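Local coordinates for CRISPR-associated protein, Cse1 family (Acidimicrobium ferrooxidans, PDB 4H3T) that probably serves as the large subunit of a type I-E CRISPR Cascade complex, which recognises invading DNA and, as in relatives, enables its destruction by Cas3, at residues V47-L52 against L131-P136; L59-A64 against E212-N217; D103-E108 against L155-A160; A293-D298 against V313-L318; V406-H411 against A489-V494. The protein carries 1 engineered substitution. One frame throughout, in Å; residues are numbered along the deposited sequence.

Contact 1 (V47-L52 against L131-P136)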
# COMPACT_ATOMS: atom_id res chain seq x y z
N VAL A 47 1.66 2.76 13.52
CA VAL A 47 2.39 1.50 13.53
C VAL A 47 3.88 1.71 13.25
O VAL A 47 4.27 2.65 12.61
CB VAL A 47 1.78 0.42 12.61
CG1 VAL A 47 0.34 0.10 13.01
CG2 VAL A 47 1.86 0.82 11.17
N ASP A 48 4.63 0.70 13.59
CA ASP A 48 6.07 0.57 13.62
C ASP A 48 6.68 -0.00 12.28
O ASP A 48 7.89 0.06 12.06
CB ASP A 48 6.40 -0.42 14.84
CG ASP A 48 5.34 -1.56 15.22
OD1 ASP A 48 5.74 -2.78 15.19
OD2 ASP A 48 4.04 -1.21 15.53
N PHE A 49 5.86 -0.60 11.43
CA PHE A 49 6.33 -1.24 10.21
C PHE A 49 5.24 -1.14 9.17
O PHE A 49 4.09 -1.30 9.53
CB PHE A 49 6.75 -2.70 10.55
CG PHE A 49 7.48 -3.34 9.40
CD1 PHE A 49 8.83 -3.07 9.18
CD2 PHE A 49 6.79 -4.03 8.41
CE1 PHE A 49 9.50 -3.61 8.09
CE2 PHE A 49 7.43 -4.51 7.29
CZ PHE A 49 8.79 -4.33 7.14
N PRO A 50 5.57 -0.82 7.91
CA PRO A 50 4.54 -0.46 6.93
C PRO A 50 3.48 -1.48 6.60
O PRO A 50 2.36 -1.10 6.39
CB PRO A 50 5.32 -0.13 5.68
CG PRO A 50 6.71 0.13 6.13
CD PRO A 50 6.93 -0.59 7.38
N THR A 51 3.79 -2.75 6.64
CA THR A 51 2.83 -3.78 6.28
C THR A 51 1.76 -3.93 7.35
O THR A 51 0.68 -4.44 7.10
CB THR A 51 3.51 -5.11 6.05
OG1 THR A 51 4.26 -5.44 7.18
CG2 THR A 51 4.40 -5.10 4.88
N LEU A 52 2.04 -3.49 8.54
CA LEU A 52 1.04 -3.61 9.58
C LEU A 52 -0.23 -2.75 9.32
O LEU A 52 -1.32 -3.10 9.78
CB LEU A 52 1.65 -3.21 10.93
CG LEU A 52 2.75 -4.15 11.52
CD1 LEU A 52 3.35 -3.53 12.82
CD2 LEU A 52 2.15 -5.46 11.92
N LEU A 131 8.16 -14.56 13.29
CA LEU A 131 6.86 -13.91 13.00
C LEU A 131 7.06 -12.42 12.70
O LEU A 131 6.22 -11.78 12.11
CB LEU A 131 5.97 -14.11 14.26
CG LEU A 131 4.51 -13.98 14.23
CD1 LEU A 131 3.84 -14.80 13.15
CD2 LEU A 131 3.98 -14.31 15.60
N VAL A 132 8.21 -11.87 13.05
CA VAL A 132 8.48 -10.44 12.82
C VAL A 132 8.97 -10.22 11.41
O VAL A 132 9.88 -10.90 11.01
CB VAL A 132 9.51 -9.93 13.84
CG1 VAL A 132 9.94 -8.48 13.55
CG2 VAL A 132 8.99 -10.10 15.29
N ALA A 133 8.41 -9.23 10.67
CA ALA A 133 8.94 -8.84 9.37
C ALA A 133 10.01 -7.78 9.62
O ALA A 133 9.77 -6.83 10.41
CB ALA A 133 7.85 -8.25 8.49
N TYR A 134 11.08 -7.84 8.86
CA TYR A 134 12.15 -6.83 8.88
C TYR A 134 12.22 -6.12 7.48
O TYR A 134 11.69 -6.60 6.46
CB TYR A 134 13.49 -7.47 9.29
CG TYR A 134 13.51 -7.84 10.77
CD1 TYR A 134 13.72 -6.87 11.75
CD2 TYR A 134 13.27 -9.15 11.19
CE1 TYR A 134 13.70 -7.19 13.10
CE2 TYR A 134 13.33 -9.50 12.54
CZ TYR A 134 13.51 -8.51 13.50
OH TYR A 134 13.51 -8.82 14.85
N ALA A 135 12.79 -4.91 7.50
CA ALA A 135 12.93 -4.04 6.32
C ALA A 135 13.53 -4.78 5.11
O ALA A 135 14.50 -5.51 5.30
CB ALA A 135 13.83 -2.85 6.65
N PRO A 136 13.05 -4.50 3.87
CA PRO A 136 13.63 -5.16 2.68
C PRO A 136 15.16 -5.09 2.52
O PRO A 136 15.63 -5.82 1.65
CB PRO A 136 12.96 -4.43 1.53
CG PRO A 136 11.70 -4.03 2.04
CD PRO A 136 11.89 -3.69 3.48
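Facing F49 and A133 bring two irregular loop segments to a CA-CA separation of 8.1 Å, with F49 at the first position of a type I turn that runs to L52 and is closed by L52 N to F49 O. The contact across the gap is carried by the F49 ring. With CG anti to the backbone N (chi1 -170°), the ring reaches out of the turn and lies against the extended backbone of 133-135. On the far end of the ring, CE2 meets A133 CB at 4.0 Å, CZ comes within 3.7 Å of Y134 O, and CE1 within 3.6 Å of A135 N. The peptide group between Y134 and A135 thus comes at the ring obliquely, and no hydrogen bond links the two loops. One ring face takes A133 O near its rim, and the opposite face takes CD of P50, while T51 OG1 and A135 CA sit at its edge. An alanine here would leave the A133 methyl and the 134-135 peptide without their aromatic neighbour, and is likely to open a gap between the loops. At Y134 the bond to CB points away from the F49 loop, V132 CG1 lies over one face of its ring, and its hydroxyl is hydrogen-bonded to N129. Around this partly exposed junction, P50 and P136 both rest on L379 of strand 375-387, A133 and L131 touch W163 of helix 157-170, and T51 gives that helix a hydrogen bond through E166 as its own segment runs into helix 52-68.

Contact 2 (L59-A64 against E212-N217)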
# COMPACT_ATOMS: atom_id res chain seq x y z
N LEU A 59 -8.55 -5.60 8.99
CA LEU A 59 -9.13 -6.34 10.11
C LEU A 59 -10.25 -5.53 10.77
O LEU A 59 -11.33 -6.03 11.10
CB LEU A 59 -8.05 -6.65 11.16
CG LEU A 59 -8.59 -7.14 12.56
CD1 LEU A 59 -9.16 -8.46 12.39
CD2 LEU A 59 -7.44 -7.27 13.58
N VAL A 60 -9.93 -4.28 11.06
CA VAL A 60 -10.86 -3.36 11.72
C VAL A 60 -12.07 -3.05 10.81
O VAL A 60 -13.20 -2.99 11.31
CB VAL A 60 -10.14 -2.07 12.25
CG1 VAL A 60 -11.13 -1.07 12.81
CG2 VAL A 60 -9.18 -2.46 13.36
N LEU A 61 -11.90 -2.99 9.52
CA LEU A 61 -13.05 -2.79 8.60
C LEU A 61 -13.99 -4.00 8.58
O LEU A 61 -15.19 -3.84 8.53
CB LEU A 61 -12.55 -2.52 7.20
CG LEU A 61 -11.93 -1.13 6.95
CD1 LEU A 61 -11.16 -1.12 5.60
CD2 LEU A 61 -13.00 -0.03 7.00
N ALA A 62 -13.43 -5.24 8.57
CA ALA A 62 -14.27 -6.43 8.63
C ALA A 62 -15.11 -6.39 9.90
O ALA A 62 -16.29 -6.75 9.90
CB ALA A 62 -13.42 -7.68 8.60
N LEU A 63 -14.48 -5.99 11.01
CA LEU A 63 -15.20 -5.88 12.31
C LEU A 63 -16.30 -4.78 12.25
O LEU A 63 -17.42 -5.01 12.72
CB LEU A 63 -14.10 -5.51 13.27
CG LEU A 63 -14.09 -5.79 14.75
CD1 LEU A 63 -15.08 -6.94 15.19
CD2 LEU A 63 -12.66 -6.09 15.13
N ALA A 64 -16.01 -3.63 11.58
CA ALA A 64 -17.00 -2.55 11.42
C ALA A 64 -18.24 -3.02 10.68
O ALA A 64 -19.34 -2.77 11.18
CB ALA A 64 -16.39 -1.37 10.71
N GLU A 212 -13.47 8.74 10.42
CA GLU A 212 -13.58 9.18 9.01
C GLU A 212 -12.94 8.19 8.07
O GLU A 212 -13.53 7.83 7.07
CB GLU A 212 -12.90 10.52 8.75
CG GLU A 212 -13.56 11.72 9.35
CD GLU A 212 -12.92 13.01 8.86
OE1 GLU A 212 -12.05 12.97 7.95
OE2 GLU A 212 -13.28 14.07 9.42
N THR A 213 -11.71 7.74 8.38
CA THR A 213 -10.99 6.73 7.60
C THR A 213 -11.80 5.46 7.46
O THR A 213 -11.90 4.91 6.38
CB THR A 213 -9.64 6.41 8.27
OG1 THR A 213 -8.87 7.61 8.26
CG2 THR A 213 -8.90 5.24 7.62
N LEU A 214 -12.36 4.99 8.56
CA LEU A 214 -13.18 3.78 8.50
C LEU A 214 -14.41 3.98 7.61
O LEU A 214 -14.63 3.17 6.72
CB LEU A 214 -13.60 3.34 9.88
CG LEU A 214 -12.47 2.82 10.79
CD1 LEU A 214 -13.05 2.56 12.19
CD2 LEU A 214 -11.77 1.57 10.23
N LEU A 215 -15.07 5.09 7.73
CA LEU A 215 -16.24 5.38 6.88
C LEU A 215 -15.88 5.60 5.40
O LEU A 215 -16.64 5.13 4.54
CB LEU A 215 -17.01 6.56 7.43
CG LEU A 215 -17.68 6.29 8.82
CD1 LEU A 215 -18.40 7.50 9.30
CD2 LEU A 215 -18.67 5.14 8.77
N LEU A 216 -14.75 6.24 5.08
CA LEU A 216 -14.29 6.39 3.68
C LEU A 216 -14.04 5.04 3.04
O LEU A 216 -14.10 4.95 1.81
CB LEU A 216 -13.00 7.23 3.61
CG LEU A 216 -13.25 8.71 4.03
CD1 LEU A 216 -11.92 9.46 4.30
CD2 LEU A 216 -14.04 9.44 2.97
N ASN A 217 -13.70 4.00 3.86
CA ASN A 217 -13.40 2.65 3.38
C ASN A 217 -14.58 1.68 3.46
O ASN A 217 -14.48 0.57 2.90
CB ASN A 217 -12.20 2.07 4.15
CG ASN A 217 -10.91 2.63 3.69
OD1 ASN A 217 -10.38 2.14 2.73
ND2 ASN A 217 -10.43 3.71 4.29
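L214 pushes its side chain against V60 and L61 where helices 59-64 and 212-217 cross steeply, at -74° with the segment axes 10.4 Å apart, in a buried helix-helix junction without a hydrogen bond between the two segments. CD2 of L214 does most of the touching: it lies 3.7 Å from CG1 of V60, whose side chain runs across it at about a right angle, and 3.8 Å from CD2 of L61. That same L61 methyl also reaches the backbone, 3.6 Å from L214 O. L61 has CG anti to its carbonyl carbon (chi1 -74°), and both branches of its fork converge on N217: CD2 stands 3.6 Å and CD1 3.7 Å from N217 CB. In the next shell, F36 of helix 32-37 packs on V60, and L218 adds to the cover over L61. T213 lies on V206 and N217 on A204, both of strand 202-206. The amide of N217 is held at both ends although it is buried, its OD1 taking a hydrogen bond from H300 NE2 and its ND2 giving one to P205 O. A further bond from N217 ND2, 2.8 Å and nearly straight at 172°, runs within the amide plane back to T213 O.

Contact 3 (D103-E108 against L155-A160)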
# COMPACT_ATOMS: atom_id res chain seq x y z
N ASP A 103 -9.64 -14.42 22.03
CA ASP A 103 -8.57 -14.74 22.98
C ASP A 103 -7.38 -15.31 22.18
O ASP A 103 -7.44 -16.38 21.55
CB ASP A 103 -9.10 -15.66 24.12
CG ASP A 103 -8.09 -16.10 25.20
OD1 ASP A 103 -6.96 -15.57 25.23
OD2 ASP A 103 -8.43 -16.99 25.99
N LEU A 104 -6.25 -14.58 22.23
CA LEU A 104 -5.02 -15.00 21.57
C LEU A 104 -4.49 -16.37 22.07
O LEU A 104 -3.83 -17.07 21.31
CB LEU A 104 -3.93 -13.93 21.81
CG LEU A 104 -2.75 -13.93 20.84
CD1 LEU A 104 -3.17 -13.56 19.43
CD2 LEU A 104 -1.65 -12.98 21.35
N PHE A 105 -4.75 -16.71 23.34
CA PHE A 105 -4.27 -17.96 23.93
C PHE A 105 -5.39 -18.90 24.33
O PHE A 105 -5.17 -19.78 25.15
CB PHE A 105 -3.35 -17.66 25.12
CG PHE A 105 -2.26 -16.65 24.81
CD1 PHE A 105 -1.46 -16.79 23.69
CD2 PHE A 105 -2.07 -15.54 25.63
CE1 PHE A 105 -0.44 -15.86 23.42
CE2 PHE A 105 -1.01 -14.66 25.41
CZ PHE A 105 -0.21 -14.82 24.30
N SER A 106 -6.56 -18.82 23.67
CA SER A 106 -7.66 -19.76 23.94
C SER A 106 -7.17 -21.17 23.63
O SER A 106 -6.45 -21.37 22.65
CB SER A 106 -8.88 -19.44 23.08
OG SER A 106 -9.83 -20.50 23.14
N LYS A 107 -7.51 -22.14 24.46
CA LYS A 107 -7.10 -23.53 24.19
C LYS A 107 -7.96 -24.16 23.07
O LYS A 107 -7.50 -25.07 22.41
CB LYS A 107 -7.14 -24.37 25.48
CG LYS A 107 -5.82 -24.24 26.28
CD LYS A 107 -5.55 -25.37 27.27
CE LYS A 107 -6.17 -25.17 28.64
NZ LYS A 107 -5.87 -26.32 29.54
N GLU A 108 -9.14 -23.65 22.79
CA GLU A 108 -9.99 -24.19 21.75
C GLU A 108 -10.08 -23.29 20.53
O GLU A 108 -10.09 -23.81 19.42
CB GLU A 108 -11.39 -24.45 22.36
CG GLU A 108 -12.41 -24.94 21.37
CD GLU A 108 -13.75 -25.38 21.94
OE1 GLU A 108 -14.10 -24.96 23.06
OE2 GLU A 108 -14.49 -26.08 21.20
N LEU A 155 8.32 -12.31 22.16
CA LEU A 155 7.36 -11.24 21.89
C LEU A 155 6.41 -11.07 23.05
O LEU A 155 6.05 -12.02 23.72
CB LEU A 155 6.56 -11.57 20.60
CG LEU A 155 7.39 -11.72 19.28
CD1 LEU A 155 6.49 -12.03 18.09
CD2 LEU A 155 8.18 -10.46 18.96
N SER A 156 5.92 -9.84 23.25
CA SER A 156 4.80 -9.65 24.14
C SER A 156 3.54 -10.19 23.44
O SER A 156 3.49 -10.30 22.19
CB SER A 156 4.60 -8.15 24.45
OG SER A 156 4.21 -7.52 23.24
N PRO A 157 2.46 -10.47 24.19
CA PRO A 157 1.17 -10.85 23.52
C PRO A 157 0.70 -9.81 22.47
O PRO A 157 0.33 -10.19 21.37
CB PRO A 157 0.20 -11.00 24.70
CG PRO A 157 1.09 -11.39 25.87
CD PRO A 157 2.32 -10.50 25.66
N ALA A 158 0.77 -8.50 22.76
CA ALA A 158 0.36 -7.45 21.80
C ALA A 158 1.21 -7.49 20.52
O ALA A 158 0.64 -7.37 19.43
CB ALA A 158 0.49 -6.08 22.45
N GLU A 159 2.56 -7.66 20.63
CA GLU A 159 3.43 -7.74 19.45
C GLU A 159 3.08 -8.95 18.63
O GLU A 159 3.03 -8.89 17.39
CB GLU A 159 4.93 -7.82 19.79
CG GLU A 159 5.51 -6.56 20.42
CD GLU A 159 6.84 -6.69 21.15
OE1 GLU A 159 7.16 -7.76 21.72
OE2 GLU A 159 7.53 -5.66 21.24
N ALA A 160 2.86 -10.08 19.31
CA ALA A 160 2.59 -11.32 18.60
C ALA A 160 1.26 -11.22 17.86
O ALA A 160 1.17 -11.68 16.73
CB ALA A 160 2.57 -12.52 19.54
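F105 and P157 meet where a type I turn, D103 to S106, abuts the capped first turn of helix 157-170. From CB of F105 the side chain sets out with CG anti to the carbonyl carbon (chi1 -50°), which sends the ring toward the helix start. The middle of one ring face is occupied by L104 CB, 4.2 Å above the plane, so neighbouring residues of the turn are layered on each other. Farther out, CE2 is 3.9 Å from P157 CG, which sits in the ring plane at the edge. At the tip, CZ lies 3.9 Å from P157 CB, which comes in obliquely; ring and proline cross at about a right angle. Replacing this phenylalanine by an alanine would probably leave the pyrrolidine of P157 without its aromatic partner and open a gap over L104. L104 itself lays CD2 against the backbone, 3.4 Å from P157 O. The turn is steadied by an Asx turn in which F105 N donates to D103 OD1, reached from above the carboxylate plane; that oxygen also accepts from F10 N, and OD2 from H9. F10 packs on both F105 and P157, while P269, I276 and V278 bring strands 263-272 and 275-289 against F105. Just before the proline, S156 takes the N-cap position and forms a capping box with E159: E159 N donates to S156 OG, and in return S156 N reaches E159 OE1 at 2.9 Å and 172°, on the anti side of the carboxylate.

Contact 4 (A293-D298 against V313-L318)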
# COMPACT_ATOMS: atom_id res chain seq x y z
N ALA A 293 -11.99 -14.28 -8.37
CA ALA A 293 -13.02 -13.83 -7.44
C ALA A 293 -12.59 -12.58 -6.64
O ALA A 293 -13.42 -11.75 -6.36
CB ALA A 293 -13.40 -14.95 -6.48
N ALA A 294 -11.27 -12.42 -6.31
CA ALA A 294 -10.79 -11.27 -5.53
C ALA A 294 -11.08 -9.93 -6.23
O ALA A 294 -11.38 -8.93 -5.58
CB ALA A 294 -9.27 -11.39 -5.29
N ARG A 295 -10.98 -9.92 -7.57
CA ARG A 295 -11.21 -8.73 -8.37
C ARG A 295 -12.65 -8.21 -8.17
O ARG A 295 -12.86 -7.00 -8.05
CB ARG A 295 -10.84 -9.01 -9.83
CG ARG A 295 -11.34 -8.00 -10.78
CD ARG A 295 -10.65 -8.11 -12.12
NE ARG A 295 -11.28 -7.20 -13.05
CZ ARG A 295 -12.40 -7.42 -13.74
NH1 ARG A 295 -13.07 -8.56 -13.60
NH2 ARG A 295 -12.85 -6.50 -14.57
N ASP A 296 -13.60 -9.11 -8.04
CA ASP A 296 -14.99 -8.71 -7.79
C ASP A 296 -15.22 -8.21 -6.38
O ASP A 296 -16.14 -7.45 -6.14
CB ASP A 296 -15.94 -9.89 -8.04
CG ASP A 296 -16.04 -10.34 -9.51
OD1 ASP A 296 -15.74 -9.51 -10.42
OD2 ASP A 296 -16.38 -11.53 -9.74
N VAL A 297 -14.45 -8.70 -5.42
CA VAL A 297 -14.69 -8.42 -4.02
C VAL A 297 -14.01 -7.16 -3.46
O VAL A 297 -14.60 -6.43 -2.67
CB VAL A 297 -14.24 -9.66 -3.19
CG1 VAL A 297 -14.32 -9.42 -1.69
CG2 VAL A 297 -15.06 -10.90 -3.58
N ASP A 298 -12.74 -6.99 -3.78
CA ASP A 298 -11.82 -6.14 -3.02
C ASP A 298 -11.77 -4.69 -3.49
O ASP A 298 -11.35 -4.42 -4.62
CB ASP A 298 -10.45 -6.78 -3.09
CG ASP A 298 -9.41 -6.30 -2.07
OD1 ASP A 298 -9.56 -5.18 -1.52
OD2 ASP A 298 -8.44 -7.02 -1.85
N VAL A 313 -10.26 -13.59 -20.02
CA VAL A 313 -9.53 -12.34 -19.78
C VAL A 313 -8.73 -12.49 -18.51
O VAL A 313 -9.28 -12.92 -17.50
CB VAL A 313 -10.50 -11.12 -19.67
CG1 VAL A 313 -9.71 -9.80 -19.63
CG2 VAL A 313 -11.51 -11.09 -20.85
N SER A 314 -7.47 -12.07 -18.50
CA SER A 314 -6.69 -12.05 -17.25
C SER A 314 -6.34 -10.62 -16.86
O SER A 314 -6.09 -9.75 -17.71
CB SER A 314 -5.42 -12.90 -17.35
OG SER A 314 -4.54 -12.39 -18.33
N TYR A 315 -6.39 -10.38 -15.58
CA TYR A 315 -6.11 -9.12 -14.96
C TYR A 315 -4.98 -9.25 -14.01
O TYR A 315 -4.91 -10.26 -13.31
CB TYR A 315 -7.33 -8.61 -14.20
CG TYR A 315 -8.52 -8.31 -15.08
CD1 TYR A 315 -8.68 -7.06 -15.66
CD2 TYR A 315 -9.50 -9.27 -15.31
CE1 TYR A 315 -9.76 -6.79 -16.50
CE2 TYR A 315 -10.58 -9.01 -16.14
CZ TYR A 315 -10.70 -7.76 -16.73
OH TYR A 315 -11.77 -7.45 -17.52
N VAL A 316 -4.19 -8.21 -13.87
CA VAL A 316 -3.14 -8.18 -12.87
C VAL A 316 -3.36 -6.93 -12.02
O VAL A 316 -3.84 -5.91 -12.54
CB VAL A 316 -1.71 -8.29 -13.45
CG1 VAL A 316 -1.53 -9.62 -14.18
CG2 VAL A 316 -1.39 -7.14 -14.38
N PRO A 317 -2.94 -6.94 -10.74
CA PRO A 317 -3.11 -5.73 -9.92
C PRO A 317 -2.26 -4.55 -10.41
O PRO A 317 -1.12 -4.75 -10.79
CB PRO A 317 -2.62 -6.17 -8.52
CG PRO A 317 -2.64 -7.67 -8.52
CD PRO A 317 -2.38 -8.06 -9.94
N LEU A 318 -2.78 -3.35 -10.35
CA LEU A 318 -1.98 -2.14 -10.56
C LEU A 318 -1.08 -1.96 -9.32
O LEU A 318 -1.57 -2.09 -8.16
CB LEU A 318 -2.87 -0.93 -10.70
CG LEU A 318 -3.57 -0.74 -12.03
CD1 LEU A 318 -4.58 0.38 -11.96
CD2 LEU A 318 -2.53 -0.54 -13.17
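R295 NH2 is held by a hydrogen bond to Q341 OE1 while it lies against the phenol end of Y315, 3.3 Å from both CZ and OH. The approach to the hydroxyl is no hydrogen bond: Y315 OH stands over the face of the guanidinium, where no N-H points. What joins the pair is a stack. The guanidinium lies flat on the ring, planes only 6° apart, and R295 CZ is 3.6 Å from the ring centroid and 20° off the normal, a cation-pi contact over the face. CZ is nearest to CE2 of the tyrosine, at 3.4 Å, and NE sits above the middle of the ring. The long reach comes from R295 CG being anti to the backbone N (chi1 165°) with the chain extended on to NE; the last torsion then turns the guanidinium flat to the ring. CD follows over the same ring face as a CH-pi contact, 3.9 Å from the centroid. The electron-rich ring face would be expected to stabilise the arginine's positive charge at this partly exposed spot, and Q341 probably limits how far its plane can turn. Just past the end of the helix, D298 forms a salt bridge with R58 of helix 52-68. W303 of strand 303-309 also touches R295, so this one side chain meets all three strands of a small antiparallel sheet: a helix lying by a sheet and joined to its edge strand 312-317 by a cation-pi stack.

Contact 5 (V406-H411 against A489-V494)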
# COMPACT_ATOMS: atom_id res chain seq x y z
N VAL A 406 3.12 15.87 -13.90
CA VAL A 406 4.05 14.77 -13.70
C VAL A 406 4.86 14.57 -15.02
O VAL A 406 6.06 14.43 -15.00
CB VAL A 406 3.34 13.45 -13.27
CG1 VAL A 406 4.33 12.29 -13.21
CG2 VAL A 406 2.68 13.62 -11.92
N THR A 407 4.16 14.57 -16.16
CA THR A 407 4.80 14.43 -17.49
C THR A 407 5.83 15.56 -17.75
O THR A 407 6.90 15.29 -18.28
CB THR A 407 3.76 14.45 -18.61
OG1 THR A 407 2.82 13.40 -18.35
CG2 THR A 407 4.40 14.27 -20.00
N PHE A 408 5.49 16.79 -17.38
CA PHE A 408 6.41 17.90 -17.52
C PHE A 408 7.65 17.70 -16.64
O PHE A 408 8.78 17.91 -17.11
CB PHE A 408 5.73 19.26 -17.24
CG PHE A 408 6.65 20.41 -17.55
CD1 PHE A 408 7.21 20.55 -18.80
CD2 PHE A 408 7.04 21.29 -16.56
CE1 PHE A 408 8.13 21.55 -19.06
CE2 PHE A 408 7.85 22.39 -16.86
CZ PHE A 408 8.43 22.48 -18.09
N ALA A 409 7.47 17.28 -15.40
CA ALA A 409 8.62 16.97 -14.53
C ALA A 409 9.54 15.90 -15.20
O ALA A 409 10.77 16.00 -15.13
CB ALA A 409 8.15 16.48 -13.17
N ALA A 410 8.94 14.83 -15.73
CA ALA A 410 9.67 13.75 -16.42
C ALA A 410 10.43 14.29 -17.67
O ALA A 410 11.59 13.94 -17.86
CB ALA A 410 8.74 12.61 -16.79
N HIS A 411 9.85 15.23 -18.41
CA HIS A 411 10.53 15.82 -19.55
C HIS A 411 11.66 16.72 -19.08
O HIS A 411 12.68 16.72 -19.71
CB HIS A 411 9.59 16.63 -20.48
CG HIS A 411 8.66 15.78 -21.28
ND1 HIS A 411 7.40 16.20 -21.59
CD2 HIS A 411 8.85 14.56 -21.83
CE1 HIS A 411 6.83 15.21 -22.26
NE2 HIS A 411 7.66 14.22 -22.43
N ALA A 489 6.77 27.19 -14.46
CA ALA A 489 7.84 28.09 -14.00
C ALA A 489 8.63 27.48 -12.82
O ALA A 489 9.84 27.68 -12.76
CB ALA A 489 7.26 29.46 -13.60
N LEU A 490 7.98 26.81 -11.86
CA LEU A 490 8.71 26.19 -10.75
C LEU A 490 9.68 25.09 -11.27
O LEU A 490 10.87 25.10 -10.96
CB LEU A 490 7.71 25.62 -9.73
CG LEU A 490 8.30 25.08 -8.44
CD1 LEU A 490 7.32 25.29 -7.28
CD2 LEU A 490 8.82 23.61 -8.62
N VAL A 491 9.19 24.22 -12.13
CA VAL A 491 10.04 23.13 -12.63
C VAL A 491 11.22 23.68 -13.44
O VAL A 491 12.34 23.19 -13.27
CB VAL A 491 9.21 22.11 -13.44
CG1 VAL A 491 10.10 21.11 -14.17
CG2 VAL A 491 8.21 21.39 -12.55
N GLU A 492 11.00 24.69 -14.27
CA GLU A 492 12.10 25.29 -15.04
C GLU A 492 13.18 25.87 -14.14
O GLU A 492 14.36 25.72 -14.45
CB GLU A 492 11.62 26.45 -15.94
CG GLU A 492 10.89 26.04 -17.20
CD GLU A 492 10.87 27.22 -18.16
OE1 GLU A 492 9.90 28.02 -18.10
OE2 GLU A 492 11.90 27.44 -18.84
N ALA A 493 12.76 26.62 -13.11
CA ALA A 493 13.67 27.23 -12.14
C ALA A 493 14.49 26.15 -11.41
O ALA A 493 15.70 26.30 -11.30
CB ALA A 493 12.91 28.10 -11.15
N VAL A 494 13.88 25.03 -11.02
CA VAL A 494 14.63 23.96 -10.37
C VAL A 494 15.58 23.34 -11.39
O VAL A 494 16.76 23.17 -11.09
CB VAL A 494 13.69 22.92 -9.72
CG1 VAL A 494 14.49 21.71 -9.20
CG2 VAL A 494 12.89 23.56 -8.60
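F408, with CG anti to its backbone N (chi1 -173°), and V491, with CG1 in the corresponding position (chi1 170°), point at each other between two neighbouring C-terminal helices, consistent with the four-helix bundle of Cse1 proteins. The helices run nearly side by side in the same direction, their segment axes 10.3 Å apart and inclined at -19°. The CD2-CE2 bond of the F408 ring carries the contact: CE2 lies 3.7 Å from both CB and CG1 of V491, and CD2 is 3.9 Å from those same two atoms. The valine comes at the ring obliquely, and the two side chains slide past each other in opposite directions. E492 arrives from another quarter, its aliphatic CG near the ring plane at the edge by CZ, while its carboxylate goes on to a salt bridge with R529. Helix 511-532, which carries R529, also sets F532 on F408 with ring planes nearly parallel, and adds A528; helix 445-473 brings L463 to A409. The backbones come closest at A409 and V491, whose CA atoms are 6.6 Å apart, and there V491 CG1 lies 4.4 Å from A409 CA.

Overall arrangement
Contacts 1 to 3 are interleaved along the chain: contact 1 crosses both others, and contact 3 is nested inside the loop closed by contact 2. Contacts 4 and 5 follow in series. Helix 52-68 runs from the end of contact 1 into contact 2, and helix 157-170 borders contact 1 while starting in contact 3. Contacts 1 and 3 touch, V132 CG2 lying 3.8 Å from L155 CD2. Contact 4 has its centre about 21 Å from that of contact 2. Contact 5 stands apart in the C-terminal helices, its centre about 52 Å from that of contact 3, across the chain's centre, consistent with the separate body and helical bundle of Cse1 proteins.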